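Local coordinates for D-3-phosphoglycerate dehydrogenase-related protein (Vibrio cholerae, PDB 4S1V) that probably catalyses the nicotinamide-dependent interconversion of D-2-hydroxyacids such as 3-phosphoglycerate and their 2-oxoacids, as a Rossmann-fold member of the D-isomer-specific 2-hydroxyacid dehydrogenases, at residues C[170-178]-C[190-199]; C[114-124]-C[135-145]. One frame throughout, in Å; residues are numbered along the deposited sequence.

Contact 1 (C[170-178]-C[190-199]); sequences GMPILVWGS and YQAAADKAEF
Strand 173-176 and the short strand 191-192 run parallel, Leu174 beside Gln191 and Val175 beside Ala192, and three backbone hydrogen bonds join them: Gln191 N to Ile173 O, Val175 N to Gln191 O and Ala193 N to Val175 O. Past the final bond the chain of 190-199 leaves the sheet and turns into helix 196-202, whose first turn folds back over Trp176. CG of Trp176, anti to the backbone N (chi1 -178°), lays the indole against this turn, with one face under the backbone there: Lys196 CA stands 4.0 Å from the centroid of its five-membered ring, and Trp176 CZ3 reaches 3.5 Å from Asp195 CA. At the indole edge, near the ring plane, Ala193 O meets CZ3 at 3.6 Å. The CB methylene of Trp176 sits over one face of Phe199, 3.6 Å from the ring centroid, while Leu174 O lies at that ring's edge. Leu174 sends CD1 between Gln191 CB and Ala193 CB, and CD2 to Phe199 CD1 at 4.1 Å. At the other end of the pairing Ile173 lies alongside Tyr190, its CG2 over the phenol face, 4.1 Å from the centroid. The turn into the helix is tied twice: Glu198 N donates to the N-cap carboxylate at Asp195 OD1, and Ala194 N donates to Glu198 OE2 from above the carboxylate plane. Helix 179-188 links the two strands in a beta-alpha-beta unit of the dinucleotide-binding Rossmann fold, with Val175 touching its Ala185. Lys196 carries its ammonium beyond the indole to a salt bridge with Asp224. The chemistry therefore divides: backbone bonds set the strand register, whereas apolar and CH-pi contacts hold the helix start against the sheet end.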
ATOM      1  N   GLY C 170      26.641   3.645  19.184  1.00 23.07           N
ATOM      2  CA  GLY C 170      27.372   4.827  18.691  1.00 23.47           C
ATOM      3  C   GLY C 170      26.554   6.107  18.691  1.00 23.35           C
ATOM      4  O   GLY C 170      26.744   6.984  17.837  1.00 23.22           O
ATOM      5  N   MET C 171      25.640   6.212  19.650  1.00 22.10           N
ATOM      6  CA  MET C 171      24.808   7.394  19.783  1.00 22.54           C
ATOM      7  C   MET C 171      25.326   8.294  20.906  1.00 22.25           C
ATOM      8  O   MET C 171      25.561   7.818  22.015  1.00 21.26           O
ATOM      9  CB  MET C 171      23.348   7.010  20.071  1.00 22.37           C
ATOM     10  CG  MET C 171      22.729   6.028  19.084  1.00 22.08           C
ATOM     11  SD  MET C 171      20.986   5.724  19.432  1.00 23.75           S
ATOM     12  CE  MET C 171      20.212   7.195  18.764  1.00 23.24           C
ATOM     13  N   PRO C 172      25.500   9.604  20.626  1.00 22.26           N
ATOM     14  CA  PRO C 172      25.667  10.529  21.758  1.00 22.29           C
ATOM     15  C   PRO C 172      24.466  10.409  22.710  1.00 22.16           C
ATOM     16  O   PRO C 172      23.336  10.195  22.263  1.00 22.06           O
ATOM     17  CB  PRO C 172      25.672  11.913  21.096  1.00 22.52           C
ATOM     18  CG  PRO C 172      26.074  11.676  19.674  1.00 22.46           C
ATOM     19  CD  PRO C 172      25.607  10.282  19.318  1.00 22.13           C
ATOM     20  N   ILE C 173      24.707  10.535  24.006  1.00 21.36           N
ATOM     21  CA  ILE C 173      23.625  10.445  24.975  1.00 21.47           C
ATOM     22  C   ILE C 173      23.395  11.807  25.607  1.00 21.55           C
ATOM     23  O   ILE C 173      24.324  12.401  26.156  1.00 21.74           O
ATOM     24  CB  ILE C 173      23.902   9.366  26.054  1.00 21.16           C
ATOM     25  CG1 ILE C 173      24.313   8.036  25.404  1.00 21.39           C
ATOM     26  CG2 ILE C 173      22.698   9.194  26.981  1.00 21.75           C
ATOM     27  CD1 ILE C 173      23.243   7.375  24.553  1.00 22.13           C
ATOM     28  N   LEU C 174      22.163  12.303  25.483  1.00 21.24           N
ATOM     29  CA  LEU C 174      21.747  13.574  26.086  1.00 21.13           C
ATOM     30  C   LEU C 174      20.620  13.302  27.078  1.00 21.15           C
ATOM     31  O   LEU C 174      19.621  12.652  26.739  1.00 19.64           O
ATOM     32  CB  LEU C 174      21.279  14.553  25.009  1.00 20.85           C
ATOM     33  CG  LEU C 174      20.892  15.968  25.451  1.00 21.92           C
ATOM     34  CD1 LEU C 174      22.107  16.774  25.918  1.00 21.26           C
ATOM     35  CD2 LEU C 174      20.167  16.704  24.336  1.00 21.90           C
ATOM     36  N   VAL C 175      20.787  13.790  28.304  1.00 20.97           N
ATOM     37  CA  VAL C 175      19.872  13.435  29.386  1.00 20.84           C
ATOM     38  C   VAL C 175      19.139  14.652  29.947  1.00 21.43           C
ATOM     39  O   VAL C 175      19.739  15.700  30.188  1.00 21.33           O
ATOM     40  CB  VAL C 175      20.601  12.658  30.502  1.00 20.79           C
ATOM     41  CG1 VAL C 175      19.681  12.378  31.678  1.00 20.01           C
ATOM     42  CG2 VAL C 175      21.181  11.356  29.956  1.00 21.01           C
ATOM     43  N   TRP C 176      17.833  14.495  30.135  1.00 21.89           N
ATOM     44  CA  TRP C 176      17.014  15.485  30.825  1.00 21.85           C
ATOM     45  C   TRP C 176      16.230  14.842  31.946  1.00 22.15           C
ATOM     46  O   TRP C 176      15.962  13.633  31.929  1.00 21.52           O
ATOM     47  CB  TRP C 176      16.092  16.213  29.838  1.00 22.03           C
ATOM     48  CG  TRP C 176      15.267  17.286  30.501  1.00 22.86           C
ATOM     49  CD1 TRP C 176      13.880  17.354  30.603  1.00 23.09           C
ATOM     50  CD2 TRP C 176      15.760  18.462  31.237  1.00 23.22           C
ATOM     51  NE1 TRP C 176      13.493  18.466  31.309  1.00 22.84           N
ATOM     52  CE2 TRP C 176      14.569  19.173  31.719  1.00 23.64           C
ATOM     53  CE3 TRP C 176      17.021  18.985  31.521  1.00 23.39           C
ATOM     54  CZ2 TRP C 176      14.662  20.355  32.452  1.00 23.84           C
ATOM     55  CZ3 TRP C 176      17.102  20.168  32.265  1.00 23.36           C
ATOM     56  CH2 TRP C 176      15.950  20.837  32.718  1.00 23.97           C
ATOM     57  N   GLY C 177      15.888  15.639  32.953  1.00 22.91           N
ATOM     58  CA  GLY C 177      15.003  15.190  34.029  1.00 23.89           C
ATOM     59  C   GLY C 177      15.375  15.839  35.346  1.00 24.59           C
ATOM     60  O   GLY C 177      15.867  16.974  35.377  1.00 24.41           O
ATOM     61  N   SER C 178      15.147  15.114  36.433  1.00 24.70           N
ATOM     62  CA  SER C 178      15.544  15.563  37.767  1.00 25.06           C
ATOM     63  C   SER C 178      17.048  15.863  37.831  1.00 25.27           C
ATOM     64  O   SER C 178      17.824  15.417  36.975  1.00 24.00           O
ATOM     65  CB  SER C 178      15.210  14.480  38.782  1.00 24.47           C
ATOM     66  OG  SER C 178      16.086  13.384  38.602  1.00 25.78           O
ATOM     67  N   TYR C 190      27.861  10.902  30.131  1.00 26.05           N
ATOM     68  CA  TYR C 190      26.886  11.344  29.134  1.00 25.18           C
ATOM     69  C   TYR C 190      26.691  12.857  29.239  1.00 24.93           C
ATOM     70  O   TYR C 190      27.265  13.504  30.114  1.00 25.34           O
ATOM     71  CB  TYR C 190      25.530  10.655  29.341  1.00 24.40           C
ATOM     72  CG  TYR C 190      25.556   9.144  29.455  1.00 24.41           C
ATOM     73  CD1 TYR C 190      26.375   8.358  28.636  1.00 24.84           C
ATOM     74  CD2 TYR C 190      24.727   8.495  30.367  1.00 24.70           C
ATOM     75  CE1 TYR C 190      26.376   6.976  28.746  1.00 24.71           C
ATOM     76  CE2 TYR C 190      24.713   7.117  30.473  1.00 23.86           C
ATOM     77  CZ  TYR C 190      25.535   6.363  29.665  1.00 24.41           C
ATOM     78  OH  TYR C 190      25.513   4.990  29.789  1.00 24.50           O
ATOM     79  N   GLN C 191      25.891  13.428  28.347  1.00 24.00           N
ATOM     80  CA  GLN C 191      25.594  14.856  28.437  1.00 23.94           C
ATOM     81  C   GLN C 191      24.337  15.094  29.263  1.00 23.10           C
ATOM     82  O   GLN C 191      23.414  14.277  29.249  1.00 22.40           O
ATOM     83  CB  GLN C 191      25.418  15.476  27.050  1.00 23.95           C
ATOM     84  CG  GLN C 191      26.552  15.198  26.080  1.00 24.47           C
ATOM     85  CD  GLN C 191      26.262  15.746  24.700  1.00 26.27           C
ATOM     86  OE1 GLN C 191      26.176  16.960  24.510  1.00 27.34           O
ATOM     87  NE2 GLN C 191      26.118  14.853  23.720  1.00 26.32           N
ATOM     88  N   ALA C 192      24.326  16.208  29.990  1.00 22.66           N
ATOM     89  CA  ALA C 192      23.108  16.734  30.592  1.00 23.78           C
ATOM     90  C   ALA C 192      22.640  17.933  29.780  1.00 24.82           C
ATOM     91  O   ALA C 192      23.421  18.853  29.515  1.00 24.42           O
ATOM     92  CB  ALA C 192      23.344  17.135  32.039  1.00 23.14           C
ATOM     93  N   ALA C 193      21.370  17.908  29.371  1.00 25.26           N
ATOM     94  CA  ALA C 193      20.758  19.038  28.684  1.00 25.48           C
ATOM     95  C   ALA C 193      20.682  20.235  29.629  1.00 26.28           C
ATOM     96  O   ALA C 193      20.404  20.070  30.820  1.00 27.26           O
ATOM     97  CB  ALA C 193      19.368  18.667  28.173  1.00 25.65           C
ATOM     98  N   ALA C 194      20.946  21.425  29.089  1.00 25.58           N
ATOM     99  CA  ALA C 194      20.896  22.678  29.837  1.00 25.66           C
ATOM    100  C   ALA C 194      19.485  22.953  30.356  1.00 26.29           C
ATOM    101  O   ALA C 194      19.316  23.407  31.487  1.00 25.89           O
ATOM    102  CB  ALA C 194      21.367  23.836  28.964  1.00 24.44           C
ATOM    103  N   ASP C 195      18.492  22.695  29.507  1.00 26.88           N
ATOM    104  CA  ASP C 195      17.078  22.780  29.878  1.00 28.22           C
ATOM    105  C   ASP C 195      16.233  21.900  28.955  1.00 27.26           C
ATOM    106  O   ASP C 195      16.764  21.273  28.028  1.00 27.00           O
ATOM    107  CB  ASP C 195      16.573  24.237  29.887  1.00 29.75           C
ATOM    108  CG  ASP C 195      16.825  24.966  28.572  1.00 31.70           C
ATOM    109  OD1 ASP C 195      16.684  24.356  27.488  1.00 33.46           O
ATOM    110  OD2 ASP C 195      17.146  26.171  28.622  1.00 33.86           O
ATOM    111  N   LYS C 196      14.927  21.861  29.219  1.00 27.60           N
ATOM    112  CA  LYS C 196      13.973  21.066  28.444  1.00 27.27           C
ATOM    113  C   LYS C 196      13.954  21.513  26.981  1.00 27.25           C
ATOM    114  O   LYS C 196      13.897  20.673  26.072  1.00 26.42           O
ATOM    115  CB  LYS C 196      12.567  21.147  29.068  1.00 26.84           C
ATOM    116  CG  LYS C 196      11.511  20.310  28.357  1.00 27.92           C
ATOM    117  CD  LYS C 196      10.149  20.330  29.047  1.00 27.76           C
ATOM    118  CE  LYS C 196       9.407  21.641  28.843  1.00 28.32           C
ATOM    119  NZ  LYS C 196       7.938  21.453  28.997  1.00 29.51           N
ATOM    120  N   ALA C 197      14.007  22.831  26.765  1.00 27.32           N
ATOM    121  CA  ALA C 197      14.044  23.401  25.408  1.00 27.90           C
ATOM    122  C   ALA C 197      15.218  22.857  24.578  1.00 28.23           C
ATOM    123  O   ALA C 197      15.025  22.413  23.449  1.00 28.57           O
ATOM    124  CB  ALA C 197      14.057  24.924  25.453  1.00 27.89           C
ATOM    125  N   GLU C 198      16.424  22.857  25.146  1.00 28.67           N
ATOM    126  CA  GLU C 198      17.583  22.263  24.468  1.00 27.85           C
ATOM    127  C   GLU C 198      17.391  20.757  24.205  1.00 26.04           C
ATOM    128  O   GLU C 198      17.783  20.249  23.156  1.00 26.21           O
ATOM    129  CB  GLU C 198      18.870  22.511  25.271  1.00 29.56           C
ATOM    130  CG  GLU C 198      20.036  21.615  24.869  1.00 30.87           C
ATOM    131  CD  GLU C 198      21.346  21.973  25.552  1.00 32.91           C
ATOM    132  OE1 GLU C 198      21.904  23.054  25.268  1.00 34.56           O
ATOM    133  OE2 GLU C 198      21.836  21.157  26.356  1.00 33.39           O
ATOM    134  N   PHE C 199      16.790  20.058  25.165  1.00 24.39           N
ATOM    135  CA  PHE C 199      16.578  18.619  25.078  1.00 22.28           C
ATOM    136  C   PHE C 199      15.704  18.262  23.880  1.00 22.76           C
ATOM    137  O   PHE C 199      16.077  17.413  23.081  1.00 22.15           O
ATOM    138  CB  PHE C 199      15.987  18.087  26.396  1.00 21.42           C
ATOM    139  CG  PHE C 199      15.721  16.598  26.405  1.00 20.47           C
ATOM    140  CD1 PHE C 199      16.771  15.681  26.357  1.00 19.76           C
ATOM    141  CD2 PHE C 199      14.417  16.115  26.492  1.00 19.69           C
ATOM    142  CE1 PHE C 199      16.517  14.314  26.383  1.00 19.66           C
ATOM    143  CE2 PHE C 199      14.158  14.750  26.521  1.00 19.57           C
ATOM    144  CZ  PHE C 199      15.208  13.849  26.461  1.00 19.28           C
TER

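Contact 2 (C[114-124]-C[135-145]); sequences ILAASRHLPSY and QNGGLGLGRTL
His120 lies with one imidazole face beneath Leu139, whose CB stands 3.9 Å from the ring centroid, almost on the ring normal, while Leu139 CD1 reaches ND1 at 3.6 Å. At the ring edge, in plane, a water bonds to NE2 and donates to Leu139 O and Leu141 O, joining the imidazole to the loop backbone. Asn136 touches both this histidine and Tyr124: its CB sits over the centre of the phenol ring, 3.8 Å from the centroid, and its amide, 87° from the imidazole plane, brings ND2 to 3.7 Å from His120 CD2. Placing CG between the backbone N and the carbonyl carbon (chi1 67°) lets the same amide brace its own loop. OD1 accepts from Leu139 N in an Asx motif, and ND2 donates to Gly140 O in the carbonyl plane. His120 itself closes helix 104-119 in a Schellman motif and is the N-cap residue of helix 121-129. The loop that leads to 150-153, the first strand of the nucleotide-binding sheet, packs on this joint between the two helices. Beyond it Arg143 N donates to Ser118 O at 3.0 Å, approaching from above the carbonyl plane, and Gly142 passes close to the same helix end. Leu145 then crosses Ile114 and Leu115 at about a right angle, CD2 against Ile114 CG2 and CD1 against Leu115 CD2. The second subunit takes up several polar ends: Tyr124 OH bonds Gln11 of that subunit as well as a water shared with Gly142 N, and Arg119 donates to the carbonyls of Ala105 and Gly290 of the second subunit.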
ATOM      1  N   ILE C 114      12.550   1.060  19.034  1.00 19.68           N
ATOM      2  CA  ILE C 114      13.406   2.090  18.445  1.00 19.68           C
ATOM      3  C   ILE C 114      14.013   1.603  17.128  1.00 19.25           C
ATOM      4  O   ILE C 114      13.985   2.317  16.123  1.00 19.00           O
ATOM      5  CB  ILE C 114      14.481   2.556  19.458  1.00 19.53           C
ATOM      6  CG1 ILE C 114      13.824   3.421  20.540  1.00 19.03           C
ATOM      7  CG2 ILE C 114      15.601   3.321  18.766  1.00 18.69           C
ATOM      8  CD1 ILE C 114      14.630   3.568  21.820  1.00 19.63           C
ATOM      9  N   LEU C 115      14.522   0.375  17.135  1.00 19.74           N
ATOM     10  CA  LEU C 115      15.137  -0.218  15.950  1.00 20.25           C
ATOM     11  C   LEU C 115      14.126  -0.555  14.863  1.00 20.63           C
ATOM     12  O   LEU C 115      14.395  -0.321  13.688  1.00 20.58           O
ATOM     13  CB  LEU C 115      15.955  -1.452  16.323  1.00 20.17           C
ATOM     14  CG  LEU C 115      17.335  -1.246  16.944  1.00 20.22           C
ATOM     15  CD1 LEU C 115      17.784  -2.543  17.608  1.00 21.21           C
ATOM     16  CD2 LEU C 115      18.368  -0.790  15.916  1.00 20.08           C
ATOM     17  N   ALA C 116      12.964  -1.088  15.255  1.00 21.68           N
ATOM     18  CA  ALA C 116      11.883  -1.393  14.305  1.00 21.88           C
ATOM     19  C   ALA C 116      11.356  -0.132  13.611  1.00 22.13           C
ATOM     20  O   ALA C 116      11.163  -0.111  12.393  1.00 21.78           O
ATOM     21  CB  ALA C 116      10.740  -2.120  15.001  1.00 21.78           C
ATOM     22  N   ALA C 117      11.123   0.907  14.403  1.00 22.93           N
ATOM     23  CA  ALA C 117      10.648   2.189  13.895  1.00 23.18           C
ATOM     24  C   ALA C 117      11.671   2.803  12.943  1.00 22.60           C
ATOM     25  O   ALA C 117      11.322   3.273  11.862  1.00 22.49           O
ATOM     26  CB  ALA C 117      10.356   3.135  15.052  1.00 22.86           C
ATOM     27  N   SER C 118      12.935   2.773  13.349  1.00 22.80           N
ATOM     28  CA  SER C 118      14.016   3.361  12.561  1.00 21.90           C
ATOM     29  C   SER C 118      14.120   2.700  11.201  1.00 21.82           C
ATOM     30  O   SER C 118      14.379   3.369  10.209  1.00 21.67           O
ATOM     31  CB  SER C 118      15.354   3.247  13.290  1.00 21.34           C
ATOM     32  OG  SER C 118      15.366   4.067  14.440  1.00 21.57           O
ATOM     33  N   ARG C 119      13.904   1.391  11.148  1.00 21.38           N
ATOM     34  CA  ARG C 119      14.129   0.680   9.900  1.00 21.47           C
ATOM     35  C   ARG C 119      12.853   0.298   9.153  1.00 21.23           C
ATOM     36  O   ARG C 119      12.925  -0.403   8.143  1.00 20.11           O
ATOM     37  CB  ARG C 119      15.057  -0.523  10.118  1.00 21.63           C
ATOM     38  CG  ARG C 119      16.438  -0.159  10.662  1.00 22.27           C
ATOM     39  CD  ARG C 119      17.303   0.623   9.669  1.00 22.04           C
ATOM     40  NE  ARG C 119      17.745  -0.209   8.551  1.00 21.88           N
ATOM     41  CZ  ARG C 119      18.915  -0.840   8.478  1.00 21.48           C
ATOM     42  NH1 ARG C 119      19.815  -0.734   9.453  1.00 21.40           N
ATOM     43  NH2 ARG C 119      19.193  -1.568   7.408  1.00 20.91           N
ATOM     44  N   HIS C 120      11.707   0.801   9.630  1.00 21.34           N
ATOM     45  CA  HIS C 120      10.379   0.507   9.063  1.00 22.90           C
ATOM     46  C   HIS C 120      10.107  -0.960   8.961  1.00 23.39           C
ATOM     47  O   HIS C 120       9.484  -1.429   8.007  1.00 23.38           O
ATOM     48  CB  HIS C 120      10.188   1.176   7.706  1.00 23.55           C
ATOM     49  CG  HIS C 120      10.382   2.668   7.736  1.00 23.91           C
ATOM     50  ND1 HIS C 120       9.645   3.472   8.519  1.00 24.25           N
ATOM     51  CD2 HIS C 120      11.266   3.491   7.040  1.00 24.65           C
ATOM     52  CE1 HIS C 120      10.033   4.751   8.335  1.00 25.36           C
ATOM     53  NE2 HIS C 120      11.030   4.757   7.430  1.00 24.96           N
ATOM     54  N   LEU C 121      10.570  -1.697   9.964  1.00 23.81           N
ATOM     55  CA  LEU C 121      10.559  -3.146   9.907  1.00 25.23           C
ATOM     56  C   LEU C 121       9.157  -3.787   9.754  1.00 25.60           C
ATOM     57  O   LEU C 121       8.986  -4.667   8.902  1.00 24.69           O
ATOM     58  CB  LEU C 121      11.328  -3.713  11.103  1.00 26.74           C
ATOM     59  CG  LEU C 121      11.714  -5.184  11.027  1.00 27.12           C
ATOM     60  CD1 LEU C 121      12.639  -5.444   9.842  1.00 26.83           C
ATOM     61  CD2 LEU C 121      12.331  -5.613  12.351  1.00 27.03           C
ATOM     62  N   PRO C 122       8.151  -3.345  10.549  1.00 25.61           N
ATOM     63  CA  PRO C 122       6.845  -4.013  10.427  1.00 25.96           C
ATOM     64  C   PRO C 122       6.187  -3.855   9.048  1.00 25.63           C
ATOM     65  O   PRO C 122       5.633  -4.824   8.525  1.00 24.62           O
ATOM     66  CB  PRO C 122       5.989  -3.338  11.517  1.00 26.04           C
ATOM     67  CG  PRO C 122       6.965  -2.698  12.451  1.00 26.20           C
ATOM     68  CD  PRO C 122       8.125  -2.296  11.590  1.00 25.72           C
ATOM     69  N   SER C 123       6.267  -2.655   8.468  1.00 26.11           N
ATOM     70  CA  SER C 123       5.696  -2.389   7.142  1.00 26.26           C
ATOM     71  C   SER C 123       6.422  -3.157   6.040  1.00 24.64           C
ATOM     72  O   SER C 123       5.788  -3.666   5.125  1.00 23.52           O
ATOM     73  CB  SER C 123       5.725  -0.891   6.814  1.00 28.15           C
ATOM     74  OG  SER C 123       5.141  -0.137   7.854  1.00 32.24           O
ATOM     75  N   TYR C 124       7.750  -3.203   6.118  1.00 24.05           N
ATOM     76  CA  TYR C 124       8.555  -3.973   5.166  1.00 24.05           C
ATOM     77  C   TYR C 124       8.138  -5.446   5.187  1.00 24.60           C
ATOM     78  O   TYR C 124       7.882  -6.041   4.141  1.00 24.95           O
ATOM     79  CB  TYR C 124      10.054  -3.851   5.481  1.00 22.81           C
ATOM     80  CG  TYR C 124      10.808  -2.727   4.776  1.00 22.27           C
ATOM     81  CD1 TYR C 124      10.802  -2.615   3.384  1.00 22.11           C
ATOM     82  CD2 TYR C 124      11.568  -1.814   5.503  1.00 21.91           C
ATOM     83  CE1 TYR C 124      11.516  -1.615   2.739  1.00 22.05           C
ATOM     84  CE2 TYR C 124      12.288  -0.805   4.868  1.00 22.67           C
ATOM     85  CZ  TYR C 124      12.258  -0.708   3.487  1.00 21.93           C
ATOM     86  OH  TYR C 124      12.968   0.284   2.859  1.00 21.41           O
ATOM     87  N   GLN C 135       9.105  -3.310  -0.029  1.00 23.58           N
ATOM     88  CA  GLN C 135       8.219  -2.140  -0.016  1.00 23.03           C
ATOM     89  C   GLN C 135       7.756  -1.944   1.418  1.00 22.77           C
ATOM     90  O   GLN C 135       7.737  -2.894   2.204  1.00 21.52           O
ATOM     91  CB  GLN C 135       6.987  -2.340  -0.925  1.00 23.73           C
ATOM     92  CG  GLN C 135       7.260  -2.527  -2.417  1.00 24.91           C
ATOM     93  CD  GLN C 135       7.989  -1.351  -3.051  1.00 25.19           C
ATOM     94  OE1 GLN C 135       7.783  -0.198  -2.676  1.00 26.57           O
ATOM     95  NE2 GLN C 135       8.845  -1.642  -4.022  1.00 25.50           N
ATOM     96  N   ASN C 136       7.376  -0.720   1.757  1.00 23.22           N
ATOM     97  CA  ASN C 136       6.960  -0.416   3.120  1.00 23.38           C
ATOM     98  C   ASN C 136       5.804   0.591   3.195  1.00 24.07           C
ATOM     99  O   ASN C 136       5.588   1.221   4.231  1.00 24.47           O
ATOM    100  CB  ASN C 136       8.160   0.056   3.947  1.00 23.20           C
ATOM    101  CG  ASN C 136       8.707   1.395   3.486  1.00 24.25           C
ATOM    102  OD1 ASN C 136       8.170   2.024   2.571  1.00 24.49           O
ATOM    103  ND2 ASN C 136       9.785   1.844   4.127  1.00 23.98           N
ATOM    104  N   GLY C 137       5.069   0.732   2.093  1.00 24.51           N
ATOM    105  CA  GLY C 137       3.948   1.670   2.023  1.00 25.66           C
ATOM    106  C   GLY C 137       4.367   3.110   1.788  1.00 26.10           C
ATOM    107  O   GLY C 137       3.737   4.030   2.297  1.00 26.63           O
ATOM    108  N   GLY C 138       5.435   3.307   1.017  1.00 25.96           N
ATOM    109  CA  GLY C 138       5.886   4.642   0.643  1.00 25.20           C
ATOM    110  C   GLY C 138       6.578   5.422   1.752  1.00 25.57           C
ATOM    111  O   GLY C 138       6.626   6.657   1.714  1.00 25.07           O
ATOM    112  N   LEU C 139       7.128   4.715   2.733  1.00 24.93           N
ATOM    113  CA  LEU C 139       7.819   5.376   3.849  1.00 25.36           C
ATOM    114  C   LEU C 139       9.292   5.687   3.532  1.00 25.66           C
ATOM    115  O   LEU C 139       9.968   6.384   4.299  1.00 25.17           O
ATOM    116  CB  LEU C 139       7.703   4.543   5.133  1.00 25.75           C
ATOM    117  CG  LEU C 139       6.304   4.296   5.711  1.00 25.79           C
ATOM    118  CD1 LEU C 139       6.393   3.494   7.003  1.00 25.09           C
ATOM    119  CD2 LEU C 139       5.566   5.608   5.952  1.00 26.59           C
ATOM    120  N   GLY C 140       9.776   5.175   2.401  1.00 24.51           N
ATOM    121  CA  GLY C 140      11.168   5.382   1.993  1.00 24.86           C
ATOM    122  C   GLY C 140      12.171   4.567   2.793  1.00 24.25           C
ATOM    123  O   GLY C 140      11.828   3.521   3.367  1.00 24.55           O
ATOM    124  N   LEU C 141      13.413   5.047   2.816  1.00 23.33           N
ATOM    125  CA  LEU C 141      14.513   4.383   3.508  1.00 23.33           C
ATOM    126  C   LEU C 141      14.471   4.605   5.016  1.00 23.68           C
ATOM    127  O   LEU C 141      14.185   5.708   5.478  1.00 23.78           O
ATOM    128  CB  LEU C 141      15.873   4.873   2.974  1.00 22.33           C
ATOM    129  CG  LEU C 141      16.321   4.411   1.588  1.00 22.41           C
ATOM    130  CD1 LEU C 141      17.536   5.202   1.131  1.00 22.34           C
ATOM    131  CD2 LEU C 141      16.613   2.919   1.590  1.00 21.66           C
ATOM    132  N   GLY C 142      14.769   3.548   5.768  1.00 24.72           N
ATOM    133  CA  GLY C 142      15.023   3.655   7.194  1.00 25.19           C
ATOM    134  C   GLY C 142      16.403   4.251   7.468  1.00 26.09           C
ATOM    135  O   GLY C 142      17.144   4.586   6.532  1.00 25.85           O
ATOM    136  N   ARG C 143      16.747   4.372   8.749  1.00 26.63           N
ATOM    137  CA  ARG C 143      17.930   5.123   9.179  1.00 28.08           C
ATOM    138  C   ARG C 143      18.676   4.411  10.298  1.00 27.73           C
ATOM    139  O   ARG C 143      18.052   3.797  11.173  1.00 26.84           O
ATOM    140  CB  ARG C 143      17.526   6.521   9.655  1.00 31.94           C
ATOM    141  CG  ARG C 143      17.063   7.451   8.545  1.00 36.82           C
ATOM    142  CD  ARG C 143      16.259   8.615   9.099  1.00 42.37           C
ATOM    143  NE  ARG C 143      17.099   9.558   9.836  1.00 46.34           N
ATOM    144  CZ  ARG C 143      17.430  10.774   9.410  1.00 47.61           C
ATOM    145  NH1 ARG C 143      16.992  11.232   8.242  1.00 48.37           N
ATOM    146  NH2 ARG C 143      18.208  11.540  10.164  1.00 49.43           N
ATOM    147  N   THR C 144      20.007   4.490  10.268  1.00 25.62           N
ATOM    148  CA  THR C 144      20.824   3.947  11.346  1.00 25.21           C
ATOM    149  C   THR C 144      20.722   4.832  12.589  1.00 25.30           C
ATOM    150  O   THR C 144      20.429   6.039  12.499  1.00 25.09           O
ATOM    151  CB  THR C 144      22.313   3.808  10.942  1.00 25.31           C
ATOM    152  OG1 THR C 144      22.805   5.063  10.461  1.00 27.26           O
ATOM    153  CG2 THR C 144      22.493   2.761   9.870  1.00 23.76           C
ATOM    154  N   LEU C 145      20.964   4.233  13.747  1.00 25.03           N
ATOM    155  CA  LEU C 145      21.002   4.987  14.994  1.00 25.17           C
ATOM    156  C   LEU C 145      22.373   5.619  15.222  1.00 25.29           C
ATOM    157  O   LEU C 145      22.476   6.685  15.822  1.00 23.79           O
ATOM    158  CB  LEU C 145      20.626   4.091  16.171  1.00 24.95           C
ATOM    159  CG  LEU C 145      19.211   3.508  16.189  1.00 25.41           C
ATOM    160  CD1 LEU C 145      19.130   2.432  17.259  1.00 25.95           C
ATOM    161  CD2 LEU C 145      18.167   4.590  16.435  1.00 25.16           C
TER
HETATM  162  O   HOH W   1      19.418   0.771  11.824  1.00 26.87           O
HETATM  163  O   HOH W   2      11.971   7.395   6.513  1.00 38.39           O
HETATM  164  O   HOH W   3       8.657  -5.799   1.437  1.00 22.02           O
HETATM  165  O   HOH W   4      15.088   0.933   4.531  1.00 24.58           O

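In the fold
From the N terminus the chain first completes the five-stranded sheet ending at strand 95-98, then enters helix 104-119. Contact 2 closes the earlier loop: after helix 121-129 the chain returns along the helix joint before entering strand 150-153. Helix 157-168 follows, and contact 1 then closes around helix 179-188, pairing strand 173-176 with the outermost strand 191-192. The two loops are in series, neither nested nor crossed, and their centres lie about 26 Å apart. They nevertheless touch where Met171 CG packs on Leu145 O at 3.3 Å. Contact 1 finishes one margin of the seven-stranded sheet, whereas contact 2 faces the second subunit.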